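Local structure of aldehyde dehydrogenase (Burkholderia vietnamiensis, 5KF0) at residues Gly260-Phe271 against Ile294-Leu305. The protein binds NADPH and, as a member of the aldehyde dehydrogenase family, probably oxidises an aldehyde to the corresponding carboxylic acid. Residues are numbered along the deposited sequence; the frame is centred on the assembly and turned at random.
Sequences GNAAAIVDADQF and IGVQRILVHASL
The guanidinium of Arg298 lies between Ala263 CB, over one face near its rim, and the amide of Asn261 on the opposite face, the two planes only 16° apart. At its edge NE and NH2 both donate to the backbone oxygen of Asn261: NE at 2.9 Å to Asn261 O, in the planes of both groups, and NH2 with a more bent N-H...O angle of 141°. A bend at chi3 (-73°) folds the arginine back onto this carbonyl. The amide of Asn261 also hydrogen-bonds Ser411 and Tyr384 O, while Arg298 NH1 hydrogen-bonds Arg407 O, so both flat groups are also held by residues outside the two segments. At the far end the imidazole of His302 carries Ala268 CB over the centre of one face, a CH-pi contact of 3.5 Å to the centroid; Ser304 CB lies in plane at its edge. In the conformer described, Leu305 sets CD1 against Asp267 O and CD2 beside Phe271 CB, near the plane of that ring at its edge. Between these ends strands 263-266 and 298-302 run parallel, their axes 4.7 Å apart at closest approach. Leu300 bonds strand 263-266 through both its backbone groups, N to Ala264 O (2.8 Å) and O to Val266 N (2.7 Å), and Ala262 O accepts from the N-H groups of both Gln297 and Arg298. The pair is the two strands of a beta-alpha-beta crossover within the larger mixed sheet. Its connecting helix 274-286 covers Ala264, Val266 and Ile299, helix 401-409 covers Ala263, Ile265 and Leu300 on the other face, and strands 416-420 and 392-398 flank the pair.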
loop_
_atom_site.group_PDB
_atom_site.type_symbol
_atom_site.label_atom_id
_atom_site.label_comp_id
_atom_site.label_asym_id
_atom_site.label_seq_id
_atom_site.Cartn_x
_atom_site.Cartn_y
_atom_site.Cartn_z
ATOM N N GLY A 260 -17.647 24.665 9.940
ATOM C CA GLY A 260 -17.220 25.583 8.889
ATOM C C GLY A 260 -18.418 26.241 8.233
ATOM O O GLY A 260 -19.569 26.039 8.636
ATOM N N ASN A 261 -18.131 27.049 7.209
ATOM C CA ASN A 261 -19.158 27.746 6.432
ATOM C C ASN A 261 -19.040 27.305 4.972
ATOM O O ASN A 261 -18.653 28.092 4.099
ATOM C CB ASN A 261 -19.027 29.297 6.586
ATOM C CG ASN A 261 -17.669 29.828 6.142
ATOM O OD1 ASN A 261 -16.688 29.080 6.019
ATOM N ND2 ASN A 261 -17.614 31.133 5.877
ATOM N N ALA A 262 -19.410 26.051 4.705
ATOM C CA ALA A 262 -19.050 25.406 3.446
ATOM C C ALA A 262 -19.673 26.099 2.239
ATOM O O ALA A 262 -20.816 26.566 2.281
ATOM C CB ALA A 262 -19.467 23.932 3.473
ATOM N N ALA A 263 -18.905 26.143 1.147
ATOM C CA ALA A 263 -19.306 26.784 -0.098
ATOM C C ALA A 263 -19.495 25.769 -1.223
ATOM O O ALA A 263 -18.799 24.747 -1.292
ATOM C CB ALA A 263 -18.262 27.819 -0.546
ATOM N N ALA A 264 -20.414 26.096 -2.136
ATOM C CA ALA A 264 -20.566 25.378 -3.397
ATOM C C ALA A 264 -20.400 26.359 -4.548
ATOM O O ALA A 264 -20.995 27.444 -4.526
ATOM C CB ALA A 264 -21.938 24.707 -3.493
ATOM N N ILE A 265 -19.596 25.984 -5.544
ATOM C CA ILE A 265 -19.394 26.778 -6.757
ATOM C C ILE A 265 -20.196 26.154 -7.887
ATOM O O ILE A 265 -20.137 24.934 -8.091
ATOM C CB ILE A 265 -17.905 26.833 -7.141
ATOM C CG1 ILE A 265 -17.112 27.613 -6.095
ATOM C CG2 ILE A 265 -17.737 27.458 -8.537
ATOM C CD1 ILE A 265 -15.600 27.493 -6.278
ATOM N N VAL A 266 -20.928 26.985 -8.636
ATOM C CA VAL A 266 -21.641 26.558 -9.841
ATOM C C VAL A 266 -20.940 27.195 -11.036
ATOM O O VAL A 266 -20.997 28.418 -11.223
ATOM C CB VAL A 266 -23.124 26.945 -9.802
ATOM C CG1 VAL A 266 -23.827 26.457 -11.075
ATOM C CG2 VAL A 266 -23.795 26.381 -8.534
ATOM N N ASP A 267 -20.287 26.371 -11.853
ATOM C CA ASP A 267 -19.474 26.841 -12.970
ATOM C C ASP A 267 -20.348 27.221 -14.168
ATOM O O ASP A 267 -21.547 26.931 -14.230
ATOM C CB ASP A 267 -18.466 25.751 -13.367
ATOM C CG ASP A 267 -17.215 26.294 -14.036
ATOM O OD1 ASP A 267 -16.309 25.471 -14.301
ATOM O OD2 ASP A 267 -17.117 27.516 -14.302
ATOM N N ALA A 268 -19.702 27.863 -15.144
ATOM C CA ALA A 268 -20.382 28.412 -16.311
ATOM C C ALA A 268 -20.969 27.347 -17.233
ATOM O O ALA A 268 -21.810 27.684 -18.078
ATOM C CB ALA A 268 -19.401 29.296 -17.089
ATOM N N ASP A 269 -20.559 26.082 -17.092
ATOM C CA ASP A 269 -20.951 25.013 -18.007
ATOM C C ASP A 269 -22.154 24.207 -17.515
ATOM O O ASP A 269 -22.438 23.135 -18.061
ATOM C CB ASP A 269 -19.759 24.074 -18.266
ATOM C CG ASP A 269 -19.215 23.421 -16.994
ATOM O OD1 ASP A 269 -19.760 23.652 -15.894
ATOM O OD2 ASP A 269 -18.217 22.669 -17.099
ATOM N N GLN A 270 -22.887 24.713 -16.528
ATOM C CA GLN A 270 -23.903 23.928 -15.836
ATOM C C GLN A 270 -25.333 24.191 -16.311
ATOM O O GLN A 270 -26.270 23.673 -15.694
ATOM C CB GLN A 270 -23.806 24.183 -14.328
ATOM C CG GLN A 270 -22.507 23.653 -13.722
ATOM C CD GLN A 270 -22.438 22.150 -13.822
ATOM O OE1 GLN A 270 -23.241 21.446 -13.207
ATOM N NE2 GLN A 270 -21.494 21.645 -14.621
ATOM N N PHE A 271 -25.535 24.955 -17.389
ATOM C CA PHE A 271 -26.907 25.337 -17.742
ATOM C C PHE A 271 -27.810 24.120 -17.944
ATOM O O PHE A 271 -28.954 24.098 -17.468
ATOM C CB PHE A 271 -26.936 26.207 -18.997
ATOM C CG PHE A 271 -28.329 26.649 -19.374
ATOM C CD1 PHE A 271 -28.911 27.742 -18.752
ATOM C CD2 PHE A 271 -29.064 25.948 -20.319
ATOM C CE1 PHE A 271 -30.199 28.143 -19.076
ATOM C CE2 PHE A 271 -30.352 26.343 -20.648
ATOM C CZ PHE A 271 -30.917 27.444 -20.024
ATOM N N ILE A 294 -21.173 20.160 7.267
ATOM C CA ILE A 294 -20.842 20.449 5.875
ATOM C C ILE A 294 -22.073 20.939 5.132
ATOM O O ILE A 294 -22.156 20.814 3.905
ATOM C CB ILE A 294 -20.211 19.236 5.166
ATOM C CG1 ILE A 294 -20.962 17.937 5.499
ATOM C CG2 ILE A 294 -18.708 19.142 5.507
ATOM C CD1 ILE A 294 -20.381 16.699 4.793
ATOM N N GLY A 295 -23.019 21.527 5.865
ATOM C CA GLY A 295 -24.154 22.158 5.213
ATOM C C GLY A 295 -23.704 23.286 4.298
ATOM O O GLY A 295 -22.721 23.985 4.567
ATOM N N VAL A 296 -24.413 23.439 3.183
ATOM C CA VAL A 296 -24.106 24.524 2.254
ATOM C C VAL A 296 -24.545 25.845 2.866
ATOM O O VAL A 296 -25.737 26.076 3.096
ATOM C CB VAL A 296 -24.780 24.291 0.899
ATOM C CG1 VAL A 296 -24.659 25.546 0.003
ATOM C CG2 VAL A 296 -24.170 23.050 0.216
ATOM N N GLN A 297 -23.582 26.738 3.093
ATOM C CA GLN A 297 -23.863 28.071 3.604
ATOM C C GLN A 297 -23.665 29.161 2.565
ATOM O O GLN A 297 -24.365 30.171 2.606
ATOM C CB GLN A 297 -22.981 28.365 4.825
ATOM C CG GLN A 297 -23.326 29.662 5.585
ATOM C CD GLN A 297 -22.533 29.773 6.884
ATOM O OE1 GLN A 297 -22.287 28.771 7.559
ATOM N NE2 GLN A 297 -22.148 30.989 7.244
ATOM N N ARG A 298 -22.742 28.967 1.621
ATOM C CA ARG A 298 -22.402 29.976 0.627
ATOM C C ARG A 298 -22.486 29.337 -0.747
ATOM O O ARG A 298 -21.980 28.232 -0.953
ATOM C CB ARG A 298 -20.993 30.535 0.866
ATOM C CG ARG A 298 -20.808 31.170 2.241
ATOM C CD ARG A 298 -19.383 31.701 2.421
ATOM N NE ARG A 298 -18.416 30.614 2.604
ATOM C CZ ARG A 298 -17.167 30.630 2.155
ATOM N NH1 ARG A 298 -16.710 31.674 1.454
ATOM N NH2 ARG A 298 -16.379 29.579 2.385
ATOM N N ILE A 299 -23.130 30.029 -1.683
ATOM C CA ILE A 299 -23.349 29.510 -3.026
ATOM C C ILE A 299 -22.808 30.537 -4.012
ATOM O O ILE A 299 -23.343 31.646 -4.108
ATOM C CB ILE A 299 -24.836 29.229 -3.290
ATOM C CG1 ILE A 299 -25.384 28.209 -2.277
ATOM C CG2 ILE A 299 -25.031 28.741 -4.720
ATOM C CD1 ILE A 299 -26.911 28.099 -2.321
ATOM N N LEU A 300 -21.760 30.172 -4.749
ATOM C CA LEU A 300 -21.108 31.068 -5.703
ATOM C C LEU A 300 -21.451 30.601 -7.111
ATOM O O LEU A 300 -21.119 29.471 -7.486
ATOM C CB LEU A 300 -19.591 31.077 -5.484
ATOM C CG LEU A 300 -19.119 31.587 -4.121
ATOM C CD1 LEU A 300 -18.991 30.435 -3.096
ATOM C CD2 LEU A 300 -17.808 32.327 -4.251
ATOM N N VAL A 301 -22.113 31.462 -7.885
ATOM C CA VAL A 301 -22.693 31.069 -9.166
ATOM C C VAL A 301 -22.135 31.941 -10.285
ATOM O O VAL A 301 -22.104 33.175 -10.167
ATOM C CB VAL A 301 -24.224 31.161 -9.122
ATOM C CG1 VAL A 301 -24.815 30.750 -10.433
ATOM C CG2 VAL A 301 -24.764 30.304 -7.968
ATOM N N HIS A 302 -21.725 31.303 -11.384
ATOM C CA HIS A 302 -21.194 32.064 -12.510
ATOM C C HIS A 302 -22.238 33.044 -13.029
ATOM O O HIS A 302 -23.419 32.713 -13.157
ATOM C CB HIS A 302 -20.746 31.145 -13.648
ATOM C CG HIS A 302 -19.946 31.862 -14.695
ATOM N ND1 HIS A 302 -20.506 32.388 -15.838
ATOM C CD2 HIS A 302 -18.627 32.165 -14.747
ATOM C CE1 HIS A 302 -19.565 32.976 -16.557
ATOM N NE2 HIS A 302 -18.415 32.850 -15.918
ATOM N N ALA A 303 -21.787 34.256 -13.354
ATOM C CA ALA A 303 -22.721 35.323 -13.697
ATOM C C ALA A 303 -23.598 34.968 -14.893
ATOM O O ALA A 303 -24.737 35.440 -14.983
ATOM C CB ALA A 303 -21.948 36.609 -13.958
ATOM N N SER A 304 -23.106 34.124 -15.807
ATOM C CA SER A 304 -23.881 33.790 -17.002
ATOM C C SER A 304 -25.160 33.028 -16.671
ATOM O O SER A 304 -26.137 33.106 -17.427
ATOM C CB SER A 304 -23.026 32.978 -17.976
ATOM O OG SER A 304 -22.684 31.717 -17.418
ATOM N N LEU A 305 -25.185 32.293 -15.562
ATOM C CA LEU A 305 -26.285 31.446 -15.115
ATOM C C LEU A 305 -26.989 31.980 -13.876
ATOM O O LEU A 305 -27.948 31.353 -13.409
ATOM C CB LEU A 305 -25.763 30.039 -14.796
ATOM C CG LEU A 305 -24.967 29.314 -15.873
ATOM C CD1 LEU A 305 -24.553 27.918 -15.380
ATOM C CD2 LEU A 305 -25.808 29.230 -17.123
HETATM O O HOH W 1 -20.783 24.213 6.489
HETATM O O HOH W 2 -15.675 26.964 4.370
HETATM O O HOH W 3 -22.361 30.084 -19.357
#